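Local coordinates for protein diaminopimelate decarboxylase (Phaeodactylum tricornutum, PDB 7JPJ) that probably decarboxylates diaminopimelate to lysine as a pyridoxal 5'-phosphate enzyme of lysine biosynthesis, working as an obligate dimer, at residues Gly242-Lys245 with Gly246-Thr249. Numbering follows the deposited sequence.
Sequences GRNK and GEVT. With DLY (D-lysine), chain C.
Asn244 and Glu247 hold this loop together from the two ends of a type II beta turn. The backbone bond of the turn runs from Glu247 N to Asn244 O, 3.2 Å. Gly246, with phi 104°, takes the third position, where the positive phi of a type II turn suits glycine.

The two polar side chains lie side by side and point the same way. Glu247 OE1 accepts two hydrogen bonds, from Asn244 N at 3.1 Å and from Asn244 ND2 at 3.0 Å. Both donors come from above the same face of the carboxylate, whose plane stands 73° from that of the amide. A weak bond joins Asn244 ND2 to Glu247 OE2. Asn244 CG sits beside its own backbone N (chi1 -50°), which lets both nitrogens reach one oxygen. Asn244 ND2 also bonds to the carbonyl oxygen of Val328. Without the amide, as with an alanine in its place, Glu247 OE1 would probably lose one of its two donors described here and the Val328 carbonyl this partner. Further along, Gly242 N gives a nearly straight bond to Thr249 OG1, 2.8 Å, which links the two ends of 242-249.

The Arg243 side chain sets off away from 246-249. Its extended chain brings NH1 to OXT of the bound D-lysine, 3.1 Å, at the guanidinium edge. NE donates a hydrogen bond to the carbonyl oxygen of Gly391, and Arg321 also lines this pocket.

The loop follows strand 232-234 of the TIM-barrel domain and leads into helix 252-270. Thr249 touches Tyr283 of helix 282-285, while Arg243 and Asn244 rest on Pro330.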
loop_
_atom_site.group_PDB
_atom_site.type_symbol
_atom_site.label_atom_id
_atom_site.label_comp_id
_atom_site.label_asym_id
_atom_site.label_seq_id
_atom_site.Cartn_x
_atom_site.Cartn_y
_atom_site.Cartn_z
ATOM N N GLY A 242 12.305 -11.116 15.099
ATOM C CA GLY A 242 12.296 -9.970 15.986
ATOM C C GLY A 242 13.185 -8.853 15.486
ATOM O O GLY A 242 14.396 -8.863 15.719
ATOM N N ARG A 243 12.595 -7.882 14.791
ATOM C CA ARG A 243 13.387 -6.776 14.261
ATOM C C ARG A 243 13.909 -5.882 15.379
ATOM O O ARG A 243 15.062 -5.438 15.339
ATOM C CB ARG A 243 12.553 -5.962 13.274
ATOM C CG ARG A 243 12.083 -6.740 12.059
ATOM C CD ARG A 243 11.131 -5.903 11.225
ATOM N NE ARG A 243 10.650 -6.608 10.041
ATOM C CZ ARG A 243 9.639 -7.468 10.043
ATOM N NH1 ARG A 243 9.001 -7.738 11.173
ATOM N NH2 ARG A 243 9.263 -8.057 8.916
ATOM N N ASN A 244 13.085 -5.614 16.383
ATOM C CA ASN A 244 13.426 -4.675 17.437
ATOM C C ASN A 244 13.962 -5.408 18.659
ATOM O O ASN A 244 13.626 -6.569 18.911
ATOM C CB ASN A 244 12.208 -3.835 17.820
ATOM C CG ASN A 244 11.523 -3.232 16.614
ATOM O OD1 ASN A 244 11.957 -2.207 16.087
ATOM N ND2 ASN A 244 10.452 -3.874 16.159
ATOM N N LYS A 245 14.810 -4.711 19.411
ATOM C CA LYS A 245 15.385 -5.271 20.625
ATOM C C LYS A 245 14.281 -5.661 21.599
ATOM O O LYS A 245 13.365 -4.878 21.865
ATOM C CB LYS A 245 16.335 -4.258 21.267
ATOM C CG LYS A 245 17.266 -4.838 22.319
ATOM C CD LYS A 245 17.267 -3.997 23.587
ATOM C CE LYS A 245 18.412 -4.393 24.516
ATOM N NZ LYS A 245 18.659 -5.866 24.513
ATOM N N GLY A 246 14.366 -6.885 22.123
ATOM C CA GLY A 246 13.383 -7.420 23.032
ATOM C C GLY A 246 12.439 -8.423 22.401
ATOM O O GLY A 246 11.987 -9.348 23.086
ATOM N N GLU A 247 12.124 -8.260 21.120
ATOM C CA GLU A 247 11.271 -9.212 20.428
ATOM C C GLU A 247 12.050 -10.486 20.126
ATOM O O GLU A 247 13.256 -10.454 19.866
ATOM C CB GLU A 247 10.718 -8.598 19.141
ATOM C CG GLU A 247 9.883 -7.344 19.383
ATOM C CD GLU A 247 9.533 -6.600 18.106
ATOM O OE1 GLU A 247 10.276 -6.727 17.108
ATOM O OE2 GLU A 247 8.512 -5.879 18.106
ATOM N N VAL A 248 11.352 -11.619 20.171
ATOM C CA VAL A 248 11.982 -12.931 20.067
ATOM C C VAL A 248 11.906 -13.417 18.626
ATOM O O VAL A 248 10.831 -13.414 18.014
ATOM C CB VAL A 248 11.327 -13.942 21.026
ATOM C CG1 VAL A 248 11.764 -15.360 20.688
ATOM C CG2 VAL A 248 11.681 -13.608 22.469
ATOM N N THR A 249 13.052 -13.826 18.086
ATOM C CA THR A 249 13.120 -14.509 16.801
ATOM C C THR A 249 12.973 -16.009 17.024
ATOM O O THR A 249 13.529 -16.563 17.976
ATOM C CB THR A 249 14.446 -14.202 16.098
ATOM O OG1 THR A 249 14.486 -12.817 15.732
ATOM C CG2 THR A 249 14.622 -15.053 14.848
HETATM N N DLY C . 5.527 -8.839 13.848
HETATM C CA DLY C . 5.494 -8.979 12.396
HETATM C C DLY C . 6.631 -9.876 11.894
HETATM O O DLY C . 7.348 -10.513 12.675
HETATM C CB DLY C . 4.139 -9.536 11.949
HETATM C CG DLY C . 3.799 -9.280 10.484
HETATM C CD DLY C . 2.391 -9.766 10.162
HETATM C CE DLY C . 2.094 -9.704 8.670
HETATM N NZ DLY C . 0.782 -10.335 8.342
HETATM O OXT DLY C . 6.864 -9.987 10.687
#